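Local coordinates for protein cytochrome P450 monooxygenase (Rhodococcus sp. ECU0066, PDB 6KBH) that probably acts as a self-sufficient monooxygenase, carrying heme, FMN and a [2Fe-2S] cluster in one polypeptide so that electrons can pass to the heme, at residues Gly508-Val513 / His682-Ser687; Tyr579-Gly584 / Asp596-Ala601; Ile586-Val591 / Met617-Arg622; Ser646-Pro651 / Ser667-Ala672. All coordinates share one frame; numbering follows the deposited sequence.

Contact 1. Residues Gly508-Val513 / His682-Ser687; sequences GSHIDV and HVEHFS. With FMN (flavin mononucleotide), chain B.
The flavin site, set between an antiparallel barrel and a parallel sheet, brings Gly508 and His510 of one domain close to Glu684 of the other. Direct contact is thin: Glu684 OE2 stands 3.9 Å from Gly508 O, with no hydrogen bond across. The shared object is FMN. Glu684, its CG anti to the backbone N (chi1 163°) and its chain bent at the next bond, brings OE2 to 3.1 Å from FMN O4, while His510 CB approaches the same FMN O4 at 3.5 Å. Phe686, two residues further on, lies nearly parallel to the isoalloxazine, with FMN N5 3.3 Å above the plane of its ring and toward the rim; CE2 of Phe686 and C5A of FMN are 3.2 Å apart. The edge of that ring meets CG of Glu684. With an alanine in place of Phe686, the isoalloxazine would probably lose its flat cover on this side and be freer to tilt. Strand 510-515 pairs with strands 518-523 and 560-567, whereas Glu684 belongs to strand 681-685, at one border of the parallel sheet, and touches Ser523 across the domain boundary.

Contact 2. Residues Tyr579-Gly584 / Asp596-Ala601; sequences YVFVAG and DQVKAA
From its place on the central strand, Tyr579 reaches toward Val598 of the helix. Its CB already points that way, and with CG anti to the carbonyl carbon and beside the backbone N (chi1 -37°) the ring is carried out toward the valine. The CD2-CE2 side of the ring does the touching, meeting the valine obliquely. CD2 of Tyr579 comes to 3.5 Å from Val598 CG1 and has Val598 CG2 close by at 3.7 Å; one atom further out, CE2 of Tyr579 is still 3.6 Å from Val598 CG1. Both methyls rest against the same pair of ring carbons, CD2 and CE2, and the interaction is wholly apolar.

Val598 can serve two aromatic residues because its branches diverge. CG1 lies anti to the backbone N and belongs mainly to the tyrosine. CG2 also faces Phe581, whose CZ it meets at 4.1 Å, near the plane of the ring and at its edge. Phe581 and Val598 come from opposite directions. A serine in place of Tyr579 would probably strip Val598 CG1 of its principal partner and open a gap between strand and helix.

Tyr605, on the next strand, also touches Phe581 and Val598, and Tyr658 lies against Tyr579 from the other neighbouring direction of the sheet. Strand 578-584, helix 588-601 and strand 605-611 form a beta-alpha-beta unit, and a branched aliphatic residue lodged between aromatic groups of the strand is how this example seals its helix onto the parallel sheet of a ferredoxin-reductase-like nucleotide-binding domain.

Contact 3. Residues Ile586-Val591 / Met617-Arg622; sequences IGITPV and MAFLDR. With FMN (flavin mononucleotide), chain B.
The carbonyl O of Ile586 is gripped twice by Thr589, a residue that also touches Phe619 across the contact. The hydroxyl OG1 of Thr589 donates to Ile586 O over 2.8 Å, nearly in line with the carbonyl bond (168°), and the amide N of Thr589 adds a second bond to Ile586 O of 3.1 Å. With OG1 held between the backbone N and the carbonyl carbon (chi1 37°), one side chain closes the turn with its hydroxyl and turns its methyl outward. That methyl, CG2 of Thr589, meets CE2 of Phe619 at 4.0 Å.

Ile588 works on the same aromatic edge. Its CG2 comes to 3.9 Å from Phe619 CD2, in the plane of the ring, and the two methyls of Ile588 and Thr589 therefore share the rim of Phe619, not its face. Ile588 CG1 in addition lies 4.0 Å from Ala618 O, an oxygen that is satisfied by the hydroxyl of Tyr609. Phe619 occupies the N-cap position of helix 620-625 and also packs on Ile485 of the barrel.

The cofactor takes another side of the turn. Ile586 CG1 sits 3.4 Å from the C7M methyl of FMN, and CB, OG1 and CG2 of Thr589 all lie within 4 Å of that same methyl, C7M of FMN, so the dimethylbenzene end of the flavin abuts the turn. The glycine-containing Ile-Gly-Ile-Thr-Pro sequence fits the glycine-rich turn that follows the first strand of the nucleotide-binding domain in ferredoxin-NADP reductase relatives, and here it forms one wall of the flavin pocket.

Contact 4. Residues Ser646-Pro651 / Ser667-Ala672; sequences SLFADP and SALSEA
Leu669 sets a methyl over the ring of Phe648 in a CH-pi contact, and Ala672 takes an about equal share of the meeting. CD1 of Leu669 stands 4.1 Å from the ring centroid of Phe648, only 18° from the normal, and so lies over the face. It is displaced a little toward the rim, where Phe648 CZ is its nearest atom at 3.9 Å and Phe648 CE1 follows at 4.0 Å. The two side chains cross at about a right angle.

Torsions bring the partners together. Leu669 holds CG anti to its backbone N (chi1 170°), which lets an otherwise obliquely directed side chain bend its end toward the ring. The CB of Phe648 is directed toward the second helix from the spot where its backbone first leaves the helical path of 644-647.

Ala672 completes the first shell one turn beyond Leu669. Its CB points at Phe648, while the carbonyl oxygens of the two residues, Phe648 O and Ala672 O, lie 3.9 Å apart without a bond. Further out, Ala672 N is fixed by a backbone hydrogen bond to Ala668 O (3.1 Å), which belongs to the last turn of helix 663-672, and Leu644 touches both Leu669 and Ala672.

Beneath the pair runs the parallel sheet: Phe648 rests on Val580 and Val657, and Leu669 on Val582 and Ser659, so helix 663-672 and the residue that follows helix 644-647 both pack on strands 578-584 and 655-661.

In the fold
Contacts 1 and 3 both line FMN, their centres 14 Å apart, and meet where Phe686 CZ packs on Pro590 CD at 3.9 Å. Contact 3 shares helix 588-601 with contact 2, 12 Å away between centres; there the salt bridge from Asp596 OD2 to Arg622 NH2 (3.1 Å) ties the two. Strand 578-584 joins contact 2 to contact 4, where Val582 CG1 meets Leu669 CD2 at 3.4 Å; their centres are about 18 Å apart, on the sheet's two faces. Contact 4 does not touch contact 1; helix 663-672 leads on to strand 681-685. The iron-sulfur cluster lies about 9 Å from the His510 side chain, so contact 1 touches the flavin and stands near the cluster.

Contact 1. Residues Gly508-Val513 / His682-Ser687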
# COMPACT_ATOMS: atom_id res chain seq x y z
N GLY A 508 16.88 -11.49 21.13
CA GLY A 508 16.45 -12.22 19.96
C GLY A 508 15.80 -11.37 18.90
O GLY A 508 15.61 -11.85 17.78
N SER A 509 15.46 -10.12 19.21
CA SER A 509 14.81 -9.25 18.24
C SER A 509 15.76 -8.91 17.10
O SER A 509 16.99 -8.90 17.25
CB SER A 509 14.33 -7.96 18.91
OG SER A 509 13.71 -8.22 20.15
N HIS A 510 15.17 -8.63 15.94
CA HIS A 510 15.89 -8.29 14.73
C HIS A 510 15.30 -7.01 14.15
O HIS A 510 14.33 -6.45 14.69
CB HIS A 510 15.79 -9.42 13.70
CG HIS A 510 14.38 -9.83 13.40
ND1 HIS A 510 13.75 -10.87 14.04
CD2 HIS A 510 13.47 -9.32 12.53
CE1 HIS A 510 12.52 -10.99 13.58
NE2 HIS A 510 12.33 -10.06 12.66
N ILE A 511 15.87 -6.55 13.04
CA ILE A 511 15.26 -5.46 12.28
C ILE A 511 15.38 -5.75 10.80
O ILE A 511 16.28 -6.47 10.35
CB ILE A 511 15.88 -4.08 12.54
CG1 ILE A 511 16.41 -3.93 13.95
CG2 ILE A 511 14.83 -3.02 12.43
CD1 ILE A 511 17.28 -2.73 14.03
N ASP A 512 14.49 -5.13 10.03
CA ASP A 512 14.50 -5.23 8.58
C ASP A 512 15.11 -3.95 8.01
O ASP A 512 14.50 -2.88 8.09
CB ASP A 512 13.09 -5.47 8.04
CG ASP A 512 12.45 -6.70 8.64
OD1 ASP A 512 12.83 -7.08 9.77
OD2 ASP A 512 11.58 -7.31 7.98
N VAL A 513 16.31 -4.07 7.45
CA VAL A 513 17.07 -2.94 6.95
C VAL A 513 17.22 -3.09 5.44
O VAL A 513 17.59 -4.17 4.95
CB VAL A 513 18.45 -2.85 7.63
CG1 VAL A 513 19.13 -4.22 7.65
CG2 VAL A 513 19.32 -1.83 6.94
N HIS A 682 14.43 -24.14 21.18
CA HIS A 682 13.99 -23.04 20.34
C HIS A 682 15.13 -22.65 19.40
O HIS A 682 16.29 -22.60 19.81
CB HIS A 682 13.55 -21.84 21.15
CG HIS A 682 12.62 -22.18 22.28
ND1 HIS A 682 13.06 -22.68 23.48
CD2 HIS A 682 11.27 -22.10 22.37
CE1 HIS A 682 12.02 -22.89 24.27
NE2 HIS A 682 10.93 -22.55 23.62
N VAL A 683 14.78 -22.39 18.15
CA VAL A 683 15.76 -22.10 17.11
C VAL A 683 15.32 -20.85 16.37
O VAL A 683 14.13 -20.54 16.30
CB VAL A 683 15.91 -23.28 16.12
CG1 VAL A 683 16.82 -24.34 16.70
CG2 VAL A 683 14.54 -23.85 15.80
N GLU A 684 16.29 -20.13 15.84
CA GLU A 684 16.04 -19.06 14.88
C GLU A 684 16.85 -19.33 13.63
O GLU A 684 18.08 -19.48 13.69
CB GLU A 684 16.38 -17.68 15.46
CG GLU A 684 16.53 -16.59 14.40
CD GLU A 684 16.05 -15.23 14.87
OE1 GLU A 684 14.81 -15.03 14.98
OE2 GLU A 684 16.89 -14.34 15.11
N HIS A 685 16.17 -19.40 12.49
CA HIS A 685 16.82 -19.65 11.22
C HIS A 685 17.22 -18.33 10.57
O HIS A 685 16.46 -17.35 10.60
CB HIS A 685 15.90 -20.43 10.28
CG HIS A 685 15.35 -21.69 10.88
ND1 HIS A 685 16.04 -22.89 10.85
CD2 HIS A 685 14.18 -21.95 11.51
CE1 HIS A 685 15.32 -23.82 11.44
NE2 HIS A 685 14.18 -23.28 11.84
N PHE A 686 18.42 -18.30 10.00
CA PHE A 686 18.88 -17.19 9.18
C PHE A 686 18.74 -17.47 7.69
O PHE A 686 18.99 -16.58 6.87
CB PHE A 686 20.34 -16.84 9.51
CG PHE A 686 20.52 -16.16 10.84
CD1 PHE A 686 19.50 -16.12 11.78
CD2 PHE A 686 21.72 -15.53 11.14
CE1 PHE A 686 19.67 -15.48 12.98
CE2 PHE A 686 21.90 -14.90 12.35
CZ PHE A 686 20.88 -14.87 13.27
N SER A 687 18.36 -18.69 7.34
CA SER A 687 18.14 -19.12 5.97
C SER A 687 16.82 -19.87 5.92
O SER A 687 16.26 -20.25 6.96
CB SER A 687 19.29 -20.01 5.46
OG SER A 687 20.55 -19.46 5.80
N1 FMN B . 17.78 -13.67 8.82
C2 FMN B . 16.57 -13.78 9.37
O2 FMN B . 15.61 -14.26 8.67
N3 FMN B . 16.31 -13.41 10.63
C4 FMN B . 17.32 -12.91 11.38
O4 FMN B . 17.09 -12.52 12.66
C4A FMN B . 18.60 -12.78 10.83
N5 FMN B . 19.59 -12.28 11.58
C5A FMN B . 20.81 -12.17 11.04
C6 FMN B . 21.81 -11.65 11.85
C7 FMN B . 23.08 -11.51 11.35
C7M FMN B . 24.10 -10.91 12.35
C8 FMN B . 23.38 -11.89 10.03
C8M FMN B . 24.77 -11.75 9.44
C9 FMN B . 22.38 -12.43 9.23
C9A FMN B . 21.08 -12.56 9.73
N10 FMN B . 20.08 -13.07 8.97
C10 FMN B . 18.83 -13.18 9.52
C1' FMN B . 20.29 -13.48 7.55
C2' FMN B . 20.14 -12.32 6.60
O2' FMN B . 18.86 -11.84 6.50
C3' FMN B . 20.61 -12.69 5.21
O3' FMN B . 19.97 -13.82 4.68
C4' FMN B . 22.14 -12.88 5.19
O4' FMN B . 22.95 -11.96 5.81
C5' FMN B . 22.69 -12.85 3.73
O5' FMN B . 22.14 -11.86 2.83
P FMN B . 22.38 -12.04 1.29
O1P FMN B . 21.31 -11.32 0.51
O2P FMN B . 23.70 -11.48 0.87
O3P FMN B . 22.34 -13.51 0.99

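Contact 2. Residues Tyr579-Gly584 / Asp596-Ala601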
# COMPACT_ATOMS: atom_id res chain seq x y z
N TYR A 579 19.22 -22.04 31.01
CA TYR A 579 19.34 -21.84 29.58
C TYR A 579 20.72 -22.33 29.18
O TYR A 579 21.71 -21.91 29.76
CB TYR A 579 19.14 -20.37 29.24
CG TYR A 579 18.08 -19.77 30.13
CD1 TYR A 579 16.74 -19.92 29.83
CD2 TYR A 579 18.42 -19.11 31.31
CE1 TYR A 579 15.76 -19.41 30.65
CE2 TYR A 579 17.44 -18.60 32.14
CZ TYR A 579 16.12 -18.75 31.81
OH TYR A 579 15.16 -18.24 32.64
N VAL A 580 20.78 -23.23 28.21
CA VAL A 580 22.05 -23.54 27.59
C VAL A 580 21.92 -23.09 26.16
O VAL A 580 20.90 -23.36 25.51
CB VAL A 580 22.44 -25.02 27.72
CG1 VAL A 580 22.42 -25.40 29.20
CG2 VAL A 580 21.64 -25.96 26.79
N PHE A 581 22.87 -22.29 25.70
CA PHE A 581 22.83 -21.67 24.38
C PHE A 581 23.90 -22.35 23.53
O PHE A 581 25.03 -22.50 23.98
CB PHE A 581 23.09 -20.17 24.47
CG PHE A 581 22.28 -19.44 25.52
CD1 PHE A 581 22.74 -19.32 26.82
CD2 PHE A 581 21.07 -18.85 25.20
CE1 PHE A 581 22.01 -18.64 27.78
CE2 PHE A 581 20.32 -18.16 26.15
CZ PHE A 581 20.79 -18.05 27.44
N VAL A 582 23.54 -22.78 22.34
CA VAL A 582 24.52 -23.27 21.38
C VAL A 582 24.47 -22.33 20.18
O VAL A 582 23.39 -21.87 19.80
CB VAL A 582 24.31 -24.74 20.98
CG1 VAL A 582 23.00 -24.92 20.31
CG2 VAL A 582 25.47 -25.23 20.12
N ALA A 583 25.63 -21.99 19.64
CA ALA A 583 25.76 -20.90 18.68
C ALA A 583 26.82 -21.26 17.66
O ALA A 583 27.91 -21.72 18.02
CB ALA A 583 26.14 -19.58 19.38
N GLY A 584 26.50 -21.03 16.38
CA GLY A 584 27.43 -21.32 15.31
C GLY A 584 27.59 -20.17 14.34
O GLY A 584 26.61 -19.67 13.78
N ASP A 596 22.84 -11.92 27.83
CA ASP A 596 22.91 -10.72 28.66
C ASP A 596 21.65 -10.56 29.52
O ASP A 596 21.75 -10.20 30.70
CB ASP A 596 23.14 -9.49 27.80
CG ASP A 596 24.56 -9.41 27.26
OD1 ASP A 596 25.43 -10.14 27.78
OD2 ASP A 596 24.80 -8.61 26.33
N GLN A 597 20.47 -10.81 28.94
CA GLN A 597 19.24 -10.79 29.74
C GLN A 597 19.37 -11.69 30.96
O GLN A 597 18.99 -11.31 32.07
CB GLN A 597 18.02 -11.22 28.91
CG GLN A 597 17.78 -10.49 27.61
CD GLN A 597 16.32 -10.07 27.46
OE1 GLN A 597 15.89 -9.07 28.04
NE2 GLN A 597 15.54 -10.86 26.73
N VAL A 598 19.91 -12.89 30.77
CA VAL A 598 19.94 -13.88 31.84
C VAL A 598 20.98 -13.52 32.89
O VAL A 598 20.79 -13.82 34.08
CB VAL A 598 20.19 -15.28 31.26
CG1 VAL A 598 20.25 -16.31 32.36
CG2 VAL A 598 19.11 -15.64 30.26
N LYS A 599 22.08 -12.87 32.51
CA LYS A 599 23.02 -12.41 33.52
C LYS A 599 22.41 -11.31 34.37
O LYS A 599 22.74 -11.18 35.55
CB LYS A 599 24.33 -11.96 32.88
CG LYS A 599 24.49 -10.47 32.60
CD LYS A 599 25.98 -10.12 32.66
CE LYS A 599 26.26 -8.67 32.31
NZ LYS A 599 27.71 -8.38 32.47
N ALA A 600 21.53 -10.52 33.77
CA ALA A 600 20.82 -9.48 34.46
C ALA A 600 19.83 -10.05 35.41
O ALA A 600 19.65 -9.57 36.52
CB ALA A 600 20.09 -8.62 33.47
N ALA A 601 19.16 -11.10 34.96
CA ALA A 601 18.17 -11.68 35.82
C ALA A 601 18.87 -12.19 37.02
O ALA A 601 18.50 -11.87 38.13
CB ALA A 601 17.53 -12.85 35.14

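Contact 3. Residues Ile586-Val591 / Met617-Arg622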
# COMPACT_ATOMS: atom_id res chain seq x y z
N ILE A 586 27.74 -16.68 12.77
CA ILE A 586 27.13 -15.39 13.09
C ILE A 586 25.85 -15.53 13.90
O ILE A 586 25.31 -14.53 14.38
CB ILE A 586 26.92 -14.59 11.78
CG1 ILE A 586 26.62 -13.14 12.13
CG2 ILE A 586 25.81 -15.21 10.94
CD1 ILE A 586 27.84 -12.30 12.35
N GLY A 587 25.37 -16.75 14.11
CA GLY A 587 24.26 -16.98 15.02
C GLY A 587 24.55 -16.50 16.43
O GLY A 587 23.69 -16.60 17.31
N ILE A 588 25.76 -15.99 16.65
CA ILE A 588 26.14 -15.44 17.95
C ILE A 588 25.36 -14.17 18.26
O ILE A 588 25.17 -13.82 19.44
CB ILE A 588 27.66 -15.20 17.99
CG1 ILE A 588 28.11 -14.76 19.39
CG2 ILE A 588 28.07 -14.17 16.95
CD1 ILE A 588 27.87 -15.81 20.46
N THR A 589 24.88 -13.46 17.24
CA THR A 589 24.28 -12.14 17.48
C THR A 589 23.01 -12.20 18.33
O THR A 589 22.95 -11.47 19.34
CB THR A 589 24.03 -11.43 16.15
OG1 THR A 589 23.62 -12.37 15.15
CG2 THR A 589 25.30 -10.73 15.69
N PRO A 590 21.99 -13.01 18.02
CA PRO A 590 20.80 -13.00 18.89
C PRO A 590 21.04 -13.66 20.24
O PRO A 590 20.48 -13.20 21.24
CB PRO A 590 19.76 -13.75 18.07
CG PRO A 590 20.54 -14.69 17.26
CD PRO A 590 21.83 -13.98 16.92
N VAL A 591 21.86 -14.71 20.29
CA VAL A 591 22.03 -15.44 21.54
C VAL A 591 22.77 -14.59 22.57
O VAL A 591 22.45 -14.62 23.77
CB VAL A 591 22.75 -16.78 21.29
CG1 VAL A 591 23.96 -16.56 20.43
CG2 VAL A 591 23.17 -17.40 22.58
N MET A 617 35.32 -15.56 14.45
CA MET A 617 34.26 -15.73 15.44
C MET A 617 34.14 -14.43 16.22
O MET A 617 35.01 -14.09 17.03
CB MET A 617 34.56 -16.91 16.37
CG MET A 617 33.82 -18.18 15.98
SD MET A 617 34.65 -19.69 16.51
CE MET A 617 34.76 -19.44 18.27
N ALA A 618 33.06 -13.69 15.96
CA ALA A 618 32.85 -12.39 16.56
C ALA A 618 32.39 -12.53 18.01
O ALA A 618 31.76 -13.52 18.39
CB ALA A 618 31.82 -11.59 15.76
N PHE A 619 32.74 -11.52 18.81
CA PHE A 619 32.31 -11.31 20.19
C PHE A 619 33.01 -12.21 21.19
O PHE A 619 32.62 -12.20 22.36
CB PHE A 619 30.80 -11.46 20.36
CG PHE A 619 30.00 -10.42 19.63
CD1 PHE A 619 30.11 -9.08 19.98
CD2 PHE A 619 29.16 -10.77 18.59
CE1 PHE A 619 29.39 -8.11 19.31
CE2 PHE A 619 28.43 -9.80 17.92
CZ PHE A 619 28.54 -8.48 18.28
N LEU A 620 34.02 -12.99 20.79
CA LEU A 620 34.81 -13.72 21.78
C LEU A 620 35.42 -12.76 22.80
O LEU A 620 35.44 -13.04 24.00
CB LEU A 620 35.91 -14.53 21.09
CG LEU A 620 35.49 -15.55 20.04
CD1 LEU A 620 36.70 -15.98 19.24
CD2 LEU A 620 34.81 -16.74 20.68
N ASP A 621 35.92 -11.63 22.31
CA ASP A 621 36.31 -10.52 23.18
C ASP A 621 35.17 -10.15 24.13
O ASP A 621 35.33 -10.15 25.35
CB ASP A 621 36.70 -9.32 22.32
CG ASP A 621 35.75 -9.13 21.14
OD1 ASP A 621 35.58 -10.09 20.36
OD2 ASP A 621 35.17 -8.03 21.00
N ARG A 622 34.01 -9.84 23.56
CA ARG A 622 32.82 -9.56 24.35
C ARG A 622 32.46 -10.75 25.24
O ARG A 622 32.10 -10.58 26.41
CB ARG A 622 31.68 -9.21 23.41
CG ARG A 622 30.30 -9.27 23.99
CD ARG A 622 29.45 -8.24 23.31
NE ARG A 622 28.07 -8.23 23.78
CZ ARG A 622 27.11 -7.53 23.19
NH1 ARG A 622 27.40 -6.80 22.12
NH2 ARG A 622 25.88 -7.55 23.66
N1 FMN B . 17.78 -13.67 8.82
C2 FMN B . 16.57 -13.78 9.37
O2 FMN B . 15.61 -14.26 8.67
N3 FMN B . 16.31 -13.41 10.63
C4 FMN B . 17.32 -12.91 11.38
O4 FMN B . 17.09 -12.52 12.66
C4A FMN B . 18.60 -12.78 10.83
N5 FMN B . 19.59 -12.28 11.58
C5A FMN B . 20.81 -12.17 11.04
C6 FMN B . 21.81 -11.65 11.85
C7 FMN B . 23.08 -11.51 11.35
C7M FMN B . 24.10 -10.91 12.35
C8 FMN B . 23.38 -11.89 10.03
C8M FMN B . 24.77 -11.75 9.44
C9 FMN B . 22.38 -12.43 9.23
C9A FMN B . 21.08 -12.56 9.73
N10 FMN B . 20.08 -13.07 8.97
C10 FMN B . 18.83 -13.18 9.52
C1' FMN B . 20.29 -13.48 7.55
C2' FMN B . 20.14 -12.32 6.60
O2' FMN B . 18.86 -11.84 6.50
C3' FMN B . 20.61 -12.69 5.21
O3' FMN B . 19.97 -13.82 4.68
C4' FMN B . 22.14 -12.88 5.19
O4' FMN B . 22.95 -11.96 5.81
C5' FMN B . 22.69 -12.85 3.73
O5' FMN B . 22.14 -11.86 2.83
P FMN B . 22.38 -12.04 1.29
O1P FMN B . 21.31 -11.32 0.51
O2P FMN B . 23.70 -11.48 0.87
O3P FMN B . 22.34 -13.51 0.99

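Contact 4. Residues Ser646-Pro651 / Ser667-Ala672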
# COMPACT_ATOMS: atom_id res chain seq x y z
N SER A 646 27.06 -35.83 23.15
CA SER A 646 27.52 -35.86 24.53
C SER A 646 26.77 -34.85 25.39
O SER A 646 26.27 -35.19 26.47
CB SER A 646 29.02 -35.57 24.58
OG SER A 646 29.69 -36.19 23.49
N LEU A 647 26.67 -33.60 24.92
CA LEU A 647 26.12 -32.52 25.74
C LEU A 647 24.70 -32.81 26.18
O LEU A 647 24.35 -32.63 27.35
CB LEU A 647 26.17 -31.21 24.97
CG LEU A 647 27.39 -30.31 25.01
CD1 LEU A 647 27.11 -29.18 24.08
CD2 LEU A 647 27.62 -29.79 26.41
N PHE A 648 23.86 -33.25 25.25
CA PHE A 648 22.44 -33.51 25.48
C PHE A 648 22.16 -35.00 25.63
O PHE A 648 21.10 -35.49 25.23
CB PHE A 648 21.61 -32.87 24.37
CG PHE A 648 22.01 -31.44 24.07
CD1 PHE A 648 23.16 -31.15 23.37
CD2 PHE A 648 21.22 -30.38 24.51
CE1 PHE A 648 23.54 -29.85 23.12
CE2 PHE A 648 21.59 -29.07 24.26
CZ PHE A 648 22.75 -28.80 23.56
N ALA A 649 23.13 -35.71 26.22
CA ALA A 649 23.03 -37.15 26.43
C ALA A 649 21.73 -37.53 27.12
O ALA A 649 21.02 -38.44 26.67
CB ALA A 649 24.23 -37.64 27.24
N ASP A 650 21.40 -36.85 28.21
CA ASP A 650 20.09 -37.08 28.79
C ASP A 650 19.60 -35.84 29.52
O ASP A 650 20.40 -35.13 30.15
CB ASP A 650 20.09 -38.30 29.72
CG ASP A 650 19.35 -39.48 29.10
OD1 ASP A 650 18.69 -39.26 28.06
OD2 ASP A 650 19.42 -40.60 29.64
N PRO A 651 18.30 -35.57 29.48
CA PRO A 651 17.78 -34.24 29.82
C PRO A 651 17.66 -34.02 31.32
O PRO A 651 17.88 -34.91 32.14
CB PRO A 651 16.40 -34.26 29.16
CG PRO A 651 15.99 -35.69 29.20
CD PRO A 651 17.25 -36.47 28.98
N SER A 667 19.83 -28.42 12.42
CA SER A 667 19.26 -29.72 12.11
C SER A 667 19.84 -30.80 13.02
O SER A 667 19.10 -31.51 13.71
CB SER A 667 19.52 -30.07 10.64
OG SER A 667 19.15 -29.00 9.78
N ALA A 668 21.17 -30.93 13.03
CA ALA A 668 21.81 -31.95 13.85
C ALA A 668 21.47 -31.78 15.33
O ALA A 668 21.29 -32.77 16.04
CB ALA A 668 23.32 -31.93 13.65
N LEU A 669 21.39 -30.54 15.80
CA LEU A 669 20.99 -30.32 17.18
C LEU A 669 19.59 -30.85 17.43
O LEU A 669 19.37 -31.62 18.38
CB LEU A 669 21.06 -28.84 17.53
CG LEU A 669 20.45 -28.49 18.88
CD1 LEU A 669 21.09 -29.28 20.03
CD2 LEU A 669 20.54 -27.01 19.12
N SER A 670 18.63 -30.47 16.58
CA SER A 670 17.27 -30.98 16.69
C SER A 670 17.24 -32.50 16.81
O SER A 670 16.36 -33.06 17.47
CB SER A 670 16.43 -30.52 15.50
OG SER A 670 15.12 -31.08 15.53
N GLU A 671 18.20 -33.19 16.18
CA GLU A 671 18.30 -34.63 16.35
C GLU A 671 18.77 -34.98 17.76
O GLU A 671 18.21 -35.87 18.41
CB GLU A 671 19.26 -35.21 15.31
CG GLU A 671 19.08 -34.70 13.89
CD GLU A 671 17.82 -35.21 13.20
OE1 GLU A 671 16.79 -35.44 13.87
OE2 GLU A 671 17.88 -35.39 11.96
N ALA A 672 19.80 -34.29 18.24
CA ALA A 672 20.37 -34.62 19.55
C ALA A 672 19.40 -34.31 20.68
O ALA A 672 19.42 -34.99 21.71
CB ALA A 672 21.69 -33.89 19.76